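Local coordinates for enoyl-[acyl-carrier-protein] reductase [FMN] (Thermotoga maritima, PDB 5GVJ), which probably catalyses the NADH-dependent reduction of enoyl-acyl-carrier-protein thioesters in bacterial fatty acid synthesis, using FMN as its redox cofactor, at residues M22-T27 and S260-V265; P28-A33 and V200-H205; I43-M48 and V70-V75; A231-T236 and S274-Q279. The protein carries 1 engineered substitution. All blocks are in the same frame, centred on the assembly; numbering follows the deposited sequence.

Contact 3 is a buried pairing of two neighbouring strands of the TIM barrel, and its chemistry is largely polar, with Ile43 packed on Val70: backbone bonds, a serine hydroxyl and two waters. Contact 4 is also buried but lies outside the barrel strands, where a strand of the small antiparallel sheet meets a loop by one backbone bond, apolar packing and an arginine-glutamine crossing. Contacts 1 and 2 are partly buried and rest on van der Waals packing, with a CH-pi contact in contact 1. Consecutive residues 22-33 supply one side of both. Backbone bonds probably tie contact 1 to all the others: Val265 to His205 (contact 2), Gly26 to Gly44 (contact 3) and Ser260 to Ser274 (contact 4).

Contact 1 of 4, residues M22-T27 and S260-V265; sequences MAWAGT and SLRRAV
Trp24 lays its indole against the aliphatic stem of Arg262 in a CH-pi contact: Arg262 CG stands 3.4 Å from the centroid of the Trp24 six-membered ring, only 8° off the normal. Arg262 CD continues the overlap, reaching 3.6 Å from Trp24 CH2, while CB is close to both CE2 and NE1. The bend at chi3 of Arg262 turns the guanidinium away from a parallel stack, its plane 75° from the indole, and NH1 forms a salt bridge with Glu267. An alanine in place of Arg262 would probably strip this indole face of its aliphatic cover and leave Glu267 without its mate.

The remaining contacts are made by methyl groups of Leu261 and Val265. Leu261 sends CD2 to the edge of the indole, 4.0 Å from Trp24 CD1, and the same methyl lies 3.7 Å from Ala23 O and 4.3 Å from Met22 CG. One turn on, Val265 has CG1 anti to its backbone N (chi1 170°), which brings that methyl 3.7 Å from Trp24 CB and alongside the Ala25 backbone. The loop itself is folded tightly by the bond from Gly26 N to Met22 O.

Ala23 is an FMN-binding residue, so the short helix 260-265 covers a loop of the cofactor site. Ala47, beyond strand 41-44, packs on the other side of the indole, and Tyr208 of helix 206-214 touches both Met22 and Val265.

Contact 2 of 4, residues P28-A33 and V200-H205; sequences PTLAAA and VESDVH
The TIM barrel closes where its first and last strands run side by side, and here the elements that follow them meet: Leu30, on helix 28-36 after strand 17-18, packs on Ser202 in the loop between helices 193-197 and 206-214. The fit is van der Waals throughout. Leu30 sets both methyls against Ser202, CD2 3.8 Å from Ser202 CB and CD1 4.0 Å from Ser202 N. With CG anti to the backbone N (chi1 178°), the methyls are carried against the loop; Met19 also touches this side chain. The Leu30 backbone comes close as well, with Leu30 CA 3.9 Å from Glu201 O.

One turn further along the helix, Ala33 CB rests 3.8 Å from Glu201 CB. The Glu201 chain then bends at chi2 (79°), and its carboxylate leaves the helix to accept a bond at OE1 from Val290 N. Ser202 touches Leu30 with CB, while its OG bonds to Val197 O and receives a weak bond from Val204 N. At the more exposed end, Asp203 crosses Thr29 at about a right angle, bringing OD2 within 3.6 Å of Thr29 CB.

Contact 3 of 4, residues I43-M48 and V70-V75; sequences IGSGAM and VNIILV
Val70 and Ile43 lie side by side on adjacent parallel strands, their CA atoms 4.7 Å apart and their side chains on the same face of the sheet. Ile43 CB approaches Val70 CG2 at 4.2 Å, and helix 50-63 covers the pair, with Leu60 on Ile43 and Leu53 on Val70. Ile43 O accepts a nearly straight bond from Asn71 N (2.9 Å, 164° at the hydrogen). The same oxygen also receives a CA-H...O contact from Val70.

The strands 41-44 and 68-73, with helix 50-63 between them, form a beta-alpha-beta unit of the TIM barrel. Gly44, which pairs with Asn71, lies close to the FMN-binding Gly21.

Next along the chain, Ser45 grips one acceptor twice. Its N donates to Asn71 O at 3.1 Å in the carbonyl plane, while its OG donates to that oxygen at 2.7 Å, tilted 24° from the plane. A chi1 of 76° sets OG between the backbone N and the carbonyl carbon, swinging it onto this oxygen, and Ser45 CB is left against Val70 CG1. A water that accepts from Ile73 N donates to the hydroxyl. Replacing Ser45 by alanine would probably leave Asn71 O with one donor fewer and deprive that water of the hydroxyl it donates to.

A second water accepts from both Gly46 N and Asn71 ND2, while Asn71 OD1 bonds to Thr95. Gly46 CA lies 3.6 Å from Ile73 CG1, where a side chain at Gly46 would be tight.

Contact 4 of 4, residues A231-T236 and S274-Q279; sequences ARVLRT and SFAVGQ. Engineered in segment 274-279: Ala276 (natural residue Met).
The backbone from Arg232 to Thr236 runs at 117° to that from Ser274 to Gln279, and the two come closest at Val233 and Ala276, whose CA atoms are 4.3 Å apart. Strand 231-234 is the middle one of a small three-stranded antiparallel sheet beside the TIM barrel, and the loop makes an inverse gamma turn centred on Ala276, an engineered residue. Phe275 O accepts from Leu234 N (2.8 Å, 160° at the hydrogen) and meets Val233 CA in a CA-H...O contact. A water joins Leu234 O to Phe275 N.

Leu234 carries the apolar side: its CB lies 3.8 Å from Phe275 CB, and its CD1 reaches Val277 CG2 at 3.5 Å. Tyr208 meets the Phe275 ring and also touches Val277, while Gly278 lies close to the FMN-binding Thr194.

Arg232 and Gln279 cross obliquely. The amide comes over one guanidinium face, the planes 77° apart; Arg232 NH1 and Gln279 NE2 come close but, both being donors, do not bond. Thr220 and Met141 O hold the guanidinium, and the Gln279 amide bonds to Glu149 O and Thr151 N of the second subunit. Further back along the arginine chain, Arg232 CG covers Val277 O at 3.6 Å, a buried carbonyl oxygen with no polar partner in the model.

Contact 1 of 4, residues M22-T27 and S260-V265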
# COMPACT_ATOMS: atom_id res chain seq x y z
N MET A 22 5.67 19.45 -4.38
CA MET A 22 5.62 19.92 -3.01
C MET A 22 6.11 21.37 -2.93
O MET A 22 6.83 21.85 -3.81
CB MET A 22 6.48 19.00 -2.14
CG MET A 22 6.38 19.21 -0.64
SD MET A 22 7.33 17.92 0.20
CE MET A 22 8.99 18.16 -0.44
N ALA A 23 5.70 22.07 -1.87
CA ALA A 23 6.23 23.40 -1.63
C ALA A 23 7.74 23.33 -1.44
O ALA A 23 8.27 22.39 -0.85
CB ALA A 23 5.57 24.04 -0.41
N TRP A 24 8.44 24.33 -1.99
CA TRP A 24 9.90 24.47 -1.91
C TRP A 24 10.62 23.47 -2.80
O TRP A 24 11.55 23.86 -3.51
CB TRP A 24 10.38 24.35 -0.46
CG TRP A 24 9.78 25.39 0.42
CD1 TRP A 24 8.85 25.21 1.40
CD2 TRP A 24 10.04 26.80 0.37
NE1 TRP A 24 8.53 26.42 1.98
CE2 TRP A 24 9.25 27.41 1.36
CE3 TRP A 24 10.89 27.61 -0.40
CZ2 TRP A 24 9.27 28.78 1.60
CZ3 TRP A 24 10.91 28.97 -0.17
CH2 TRP A 24 10.10 29.55 0.83
N ALA A 25 10.22 22.19 -2.80
CA ALA A 25 10.89 21.21 -3.65
C ALA A 25 10.38 21.23 -5.08
O ALA A 25 11.12 20.86 -6.01
CB ALA A 25 10.73 19.80 -3.07
N GLY A 26 9.11 21.60 -5.28
CA GLY A 26 8.54 21.71 -6.61
C GLY A 26 8.94 23.00 -7.32
O GLY A 26 8.09 23.84 -7.60
N THR A 27 10.23 23.15 -7.60
CA THR A 27 10.76 24.34 -8.25
C THR A 27 10.55 24.28 -9.76
O THR A 27 10.44 23.20 -10.34
CB THR A 27 12.26 24.48 -7.96
OG1 THR A 27 12.95 23.35 -8.50
CG2 THR A 27 12.54 24.59 -6.47
N SER A 260 9.52 24.97 9.01
CA SER A 260 10.34 23.77 9.19
C SER A 260 10.60 23.05 7.87
O SER A 260 11.69 22.51 7.67
CB SER A 260 9.70 22.83 10.21
OG SER A 260 8.44 22.36 9.76
N LEU A 261 9.62 23.04 6.96
CA LEU A 261 9.84 22.39 5.67
C LEU A 261 10.87 23.14 4.84
O LEU A 261 11.74 22.53 4.21
CB LEU A 261 8.53 22.25 4.90
CG LEU A 261 8.65 21.55 3.53
CD1 LEU A 261 9.07 20.08 3.68
CD2 LEU A 261 7.38 21.67 2.70
N ARG A 262 10.82 24.48 4.86
CA ARG A 262 11.80 25.27 4.12
C ARG A 262 13.21 25.03 4.65
O ARG A 262 14.17 24.96 3.87
CB ARG A 262 11.46 26.75 4.20
CG ARG A 262 12.24 27.60 3.21
CD ARG A 262 12.28 29.07 3.62
NE ARG A 262 12.96 29.24 4.91
CZ ARG A 262 14.27 29.42 5.05
NH1 ARG A 262 15.06 29.48 3.98
NH2 ARG A 262 14.78 29.55 6.26
N ARG A 263 13.36 24.89 5.97
CA ARG A 263 14.70 24.70 6.54
C ARG A 263 15.31 23.39 6.06
O ARG A 263 16.53 23.31 5.83
CB ARG A 263 14.65 24.74 8.07
CG ARG A 263 14.35 26.10 8.67
CD ARG A 263 14.80 26.17 10.12
NE ARG A 263 13.93 25.40 11.01
CZ ARG A 263 12.82 25.88 11.57
NH1 ARG A 263 12.43 27.13 11.34
NH2 ARG A 263 12.09 25.10 12.37
N ALA A 264 14.50 22.34 5.90
CA ALA A 264 15.02 21.08 5.39
C ALA A 264 15.35 21.19 3.90
O ALA A 264 16.46 20.88 3.47
CB ALA A 264 14.03 19.95 5.64
N VAL A 265 14.38 21.65 3.10
CA VAL A 265 14.55 21.68 1.65
C VAL A 265 15.63 22.67 1.24
O VAL A 265 16.52 22.35 0.44
CB VAL A 265 13.21 22.01 0.96
CG1 VAL A 265 13.44 22.28 -0.52
CG2 VAL A 265 12.23 20.88 1.15

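Contact 2 of 4, residues P28-A33 and V200-H205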
# COMPACT_ATOMS: atom_id res chain seq x y z
N PRO A 28 10.54 25.44 -10.43
CA PRO A 28 10.52 25.43 -11.90
C PRO A 28 11.67 24.65 -12.51
O PRO A 28 11.51 24.06 -13.58
CB PRO A 28 10.59 26.91 -12.28
CG PRO A 28 10.08 27.63 -11.08
CD PRO A 28 10.42 26.80 -9.88
N THR A 29 12.83 24.63 -11.86
CA THR A 29 13.97 23.91 -12.42
C THR A 29 13.71 22.40 -12.46
O THR A 29 14.01 21.74 -13.46
CB THR A 29 15.25 24.19 -11.63
OG1 THR A 29 15.56 25.59 -11.71
CG2 THR A 29 16.37 23.47 -12.28
N LEU A 30 13.17 21.84 -11.38
CA LEU A 30 12.85 20.41 -11.39
C LEU A 30 11.65 20.13 -12.28
O LEU A 30 11.64 19.16 -13.04
CB LEU A 30 12.59 19.91 -9.96
CG LEU A 30 12.19 18.44 -9.77
CD1 LEU A 30 13.10 17.47 -10.55
CD2 LEU A 30 12.22 18.11 -8.29
N ALA A 31 10.63 20.99 -12.21
CA ALA A 31 9.43 20.80 -13.03
C ALA A 31 9.77 20.87 -14.52
O ALA A 31 9.28 20.06 -15.32
CB ALA A 31 8.38 21.84 -12.66
N ALA A 32 10.60 21.83 -14.91
CA ALA A 32 10.96 21.94 -16.32
C ALA A 32 11.69 20.69 -16.80
O ALA A 32 11.50 20.24 -17.93
CB ALA A 32 11.81 23.19 -16.56
N ALA A 33 12.52 20.11 -15.94
CA ALA A 33 13.26 18.91 -16.31
C ALA A 33 12.33 17.71 -16.50
O ALA A 33 12.48 16.95 -17.47
CB ALA A 33 14.32 18.60 -15.24
N VAL A 200 19.14 14.43 -9.96
CA VAL A 200 20.23 15.38 -10.19
C VAL A 200 19.67 16.79 -10.39
O VAL A 200 20.21 17.77 -9.88
CB VAL A 200 21.10 14.94 -11.38
CG1 VAL A 200 22.19 15.99 -11.67
CG2 VAL A 200 21.75 13.61 -11.10
N GLU A 201 18.54 16.89 -11.11
CA GLU A 201 17.96 18.19 -11.44
C GLU A 201 17.11 18.76 -10.32
O GLU A 201 16.63 19.90 -10.44
CB GLU A 201 17.13 18.07 -12.73
CG GLU A 201 17.96 17.79 -14.00
CD GLU A 201 18.38 16.32 -14.14
OE1 GLU A 201 17.91 15.48 -13.33
OE2 GLU A 201 19.16 16.01 -15.07
N SER A 202 16.87 18.00 -9.26
CA SER A 202 16.18 18.55 -8.10
C SER A 202 17.09 19.53 -7.38
O SER A 202 18.29 19.29 -7.25
CB SER A 202 15.75 17.43 -7.15
OG SER A 202 15.54 17.92 -5.84
N ASP A 203 16.53 20.64 -6.91
CA ASP A 203 17.30 21.68 -6.24
C ASP A 203 17.13 21.66 -4.73
O ASP A 203 17.49 22.64 -4.06
CB ASP A 203 16.95 23.06 -6.81
CG ASP A 203 17.74 23.38 -8.07
OD1 ASP A 203 18.70 22.65 -8.37
OD2 ASP A 203 17.42 24.39 -8.74
N VAL A 204 16.64 20.56 -4.16
CA VAL A 204 16.66 20.43 -2.71
C VAL A 204 18.11 20.32 -2.25
O VAL A 204 19.00 19.91 -3.00
CB VAL A 204 15.81 19.23 -2.26
CG1 VAL A 204 14.45 19.27 -2.92
CG2 VAL A 204 16.50 17.92 -2.60
N HIS A 205 18.35 20.71 -1.00
CA HIS A 205 19.71 20.74 -0.45
C HIS A 205 20.36 19.36 -0.56
O HIS A 205 19.67 18.34 -0.40
CB HIS A 205 19.65 21.18 1.01
CG HIS A 205 20.98 21.53 1.61
ND1 HIS A 205 21.86 20.57 2.08
CD2 HIS A 205 21.57 22.72 1.84
CE1 HIS A 205 22.93 21.16 2.56
NE2 HIS A 205 22.79 22.47 2.43

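Contact 3 of 4, residues I43-M48 and V70-V75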
# COMPACT_ATOMS: atom_id res chain seq x y z
N ILE A 43 4.91 22.67 -10.60
CA ILE A 43 5.40 23.74 -9.74
C ILE A 43 4.60 23.70 -8.44
O ILE A 43 3.37 23.77 -8.46
CB ILE A 43 5.26 25.11 -10.43
CG1 ILE A 43 6.17 25.19 -11.65
CG2 ILE A 43 5.55 26.23 -9.44
CD1 ILE A 43 5.88 26.41 -12.54
N GLY A 44 5.29 23.58 -7.32
CA GLY A 44 4.62 23.61 -6.03
C GLY A 44 4.46 25.03 -5.52
O GLY A 44 5.45 25.69 -5.19
N SER A 45 3.22 25.52 -5.46
CA SER A 45 2.97 26.90 -5.09
C SER A 45 2.64 27.06 -3.61
O SER A 45 2.27 28.15 -3.18
CB SER A 45 1.85 27.50 -5.95
OG SER A 45 0.56 27.04 -5.54
N GLY A 46 2.77 25.98 -2.82
CA GLY A 46 2.26 25.99 -1.46
C GLY A 46 2.76 27.15 -0.62
O GLY A 46 2.02 27.67 0.22
N ALA A 47 4.00 27.57 -0.85
CA ALA A 47 4.62 28.67 -0.11
C ALA A 47 4.75 29.93 -0.95
O ALA A 47 5.55 30.82 -0.62
CB ALA A 47 5.99 28.26 0.41
N MET A 48 3.99 30.04 -2.04
CA MET A 48 4.17 31.13 -2.98
C MET A 48 3.08 32.18 -2.83
O MET A 48 1.94 31.89 -2.45
CB MET A 48 4.18 30.61 -4.42
CG MET A 48 5.45 29.88 -4.84
SD MET A 48 5.35 29.46 -6.59
CE MET A 48 6.84 28.51 -6.85
N VAL A 70 0.64 23.13 -11.94
CA VAL A 70 0.85 23.90 -10.72
C VAL A 70 -0.00 23.26 -9.63
O VAL A 70 -1.21 23.05 -9.82
CB VAL A 70 0.46 25.38 -10.89
CG1 VAL A 70 0.46 26.06 -9.53
CG2 VAL A 70 1.42 26.09 -11.85
N ASN A 71 0.62 22.95 -8.50
CA ASN A 71 -0.09 22.45 -7.33
C ASN A 71 -0.45 23.61 -6.41
O ASN A 71 0.42 24.40 -6.03
CB ASN A 71 0.75 21.42 -6.58
CG ASN A 71 0.03 20.89 -5.35
OD1 ASN A 71 -1.02 20.25 -5.46
ND2 ASN A 71 0.59 21.16 -4.17
N ILE A 72 -1.72 23.70 -6.04
CA ILE A 72 -2.22 24.77 -5.19
C ILE A 72 -2.69 24.15 -3.88
O ILE A 72 -3.44 23.17 -3.89
CB ILE A 72 -3.36 25.54 -5.88
CG1 ILE A 72 -2.78 26.34 -7.06
CG2 ILE A 72 -4.10 26.43 -4.89
CD1 ILE A 72 -3.82 27.07 -7.85
N ILE A 73 -2.24 24.72 -2.76
CA ILE A 73 -2.68 24.28 -1.43
C ILE A 73 -3.91 25.09 -1.03
O ILE A 73 -3.83 26.32 -0.89
CB ILE A 73 -1.57 24.42 -0.39
CG1 ILE A 73 -0.34 23.61 -0.81
CG2 ILE A 73 -2.07 23.95 0.96
CD1 ILE A 73 -0.62 22.14 -0.97
N LEU A 74 -5.02 24.40 -0.80
CA LEU A 74 -6.31 25.07 -0.61
C LEU A 74 -6.34 25.93 0.64
O LEU A 74 -7.06 26.94 0.68
CB LEU A 74 -7.43 24.04 -0.57
CG LEU A 74 -7.71 23.36 -1.91
CD1 LEU A 74 -8.54 22.11 -1.69
CD2 LEU A 74 -8.42 24.31 -2.88
N VAL A 75 -5.57 25.57 1.67
CA VAL A 75 -5.56 26.33 2.92
C VAL A 75 -4.63 27.54 2.86
O VAL A 75 -4.57 28.31 3.83
CB VAL A 75 -5.16 25.43 4.11
CG1 VAL A 75 -6.10 24.23 4.19
CG2 VAL A 75 -3.73 24.96 3.97
O HOH W 1 -0.67 27.10 -2.82
O HOH W 2 2.78 22.97 -3.33

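Contact 4 of 4, residues A231-T236 and S274-Q279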
# COMPACT_ATOMS: atom_id res chain seq x y z
N ALA A 231 1.43 14.10 9.35
CA ALA A 231 2.38 14.32 8.27
C ALA A 231 3.54 13.35 8.42
O ALA A 231 4.02 13.13 9.53
CB ALA A 231 2.88 15.77 8.25
N ARG A 232 3.99 12.78 7.31
CA ARG A 232 5.06 11.79 7.32
C ARG A 232 6.39 12.48 7.02
O ARG A 232 6.53 13.14 5.99
CB ARG A 232 4.81 10.67 6.31
CG ARG A 232 5.91 9.60 6.31
CD ARG A 232 5.57 8.46 5.38
NE ARG A 232 4.27 7.87 5.70
CZ ARG A 232 4.08 6.93 6.63
NH1 ARG A 232 5.11 6.48 7.33
NH2 ARG A 232 2.86 6.46 6.86
N VAL A 233 7.35 12.32 7.93
CA VAL A 233 8.68 12.89 7.77
C VAL A 233 9.73 11.86 8.19
O VAL A 233 9.44 10.88 8.88
CB VAL A 233 8.87 14.19 8.59
CG1 VAL A 233 7.94 15.29 8.08
CG2 VAL A 233 8.65 13.93 10.07
N LEU A 234 10.95 12.12 7.75
CA LEU A 234 12.10 11.30 8.13
C LEU A 234 12.30 11.31 9.64
O LEU A 234 11.98 12.29 10.32
CB LEU A 234 13.34 11.83 7.41
CG LEU A 234 14.17 10.91 6.49
CD1 LEU A 234 13.34 9.77 5.96
CD2 LEU A 234 14.74 11.72 5.35
N ARG A 235 12.82 10.20 10.18
CA ARG A 235 13.06 10.08 11.61
C ARG A 235 14.27 10.91 12.05
O ARG A 235 15.31 10.37 12.42
CB ARG A 235 13.27 8.61 12.00
CG ARG A 235 11.99 7.80 11.99
CD ARG A 235 12.16 6.39 12.57
NE ARG A 235 10.95 5.60 12.38
CZ ARG A 235 10.06 5.35 13.33
NH1 ARG A 235 10.24 5.83 14.55
NH2 ARG A 235 8.98 4.62 13.06
N THR A 236 14.12 12.22 12.03
CA THR A 236 15.14 13.23 12.29
C THR A 236 15.03 13.74 13.72
O THR A 236 14.02 13.51 14.40
CB THR A 236 14.97 14.38 11.28
OG1 THR A 236 16.24 14.99 11.00
CG2 THR A 236 14.03 15.42 11.80
N SER A 274 11.96 19.80 8.70
CA SER A 274 10.99 18.72 8.55
C SER A 274 11.21 18.08 7.18
O SER A 274 10.95 18.70 6.15
CB SER A 274 9.56 19.23 8.70
OG SER A 274 9.26 19.44 10.07
N PHE A 275 11.69 16.84 7.18
CA PHE A 275 12.07 16.17 5.94
C PHE A 275 10.89 15.32 5.48
O PHE A 275 10.82 14.12 5.76
CB PHE A 275 13.35 15.36 6.14
CG PHE A 275 14.57 16.22 6.31
CD1 PHE A 275 14.86 16.81 7.53
CD2 PHE A 275 15.40 16.47 5.23
CE1 PHE A 275 15.98 17.62 7.68
CE2 PHE A 275 16.53 17.28 5.37
CZ PHE A 275 16.81 17.86 6.60
N ALA A 276 9.97 15.96 4.76
CA ALA A 276 8.72 15.33 4.29
C ALA A 276 9.04 14.39 3.14
O ALA A 276 9.04 14.78 1.97
CB ALA A 276 7.72 16.40 3.86
N VAL A 277 9.33 13.14 3.47
CA VAL A 277 9.60 12.13 2.45
C VAL A 277 8.80 10.88 2.79
O VAL A 277 8.51 10.60 3.96
CB VAL A 277 11.12 11.81 2.33
CG1 VAL A 277 11.98 12.99 2.79
CG2 VAL A 277 11.49 10.55 3.05
N GLY A 278 8.41 10.14 1.75
CA GLY A 278 7.55 8.99 1.91
C GLY A 278 8.34 7.72 2.14
O GLY A 278 9.57 7.69 2.10
N GLN A 279 7.60 6.63 2.38
CA GLN A 279 8.23 5.34 2.62
C GLN A 279 8.99 4.86 1.40
O GLN A 279 9.90 4.04 1.54
CB GLN A 279 7.17 4.30 3.05
CG GLN A 279 6.56 4.60 4.42
CD GLN A 279 5.60 3.52 4.88
OE1 GLN A 279 5.32 2.57 4.15
NE2 GLN A 279 5.08 3.66 6.10
O HOH W 3 12.09 15.11 9.40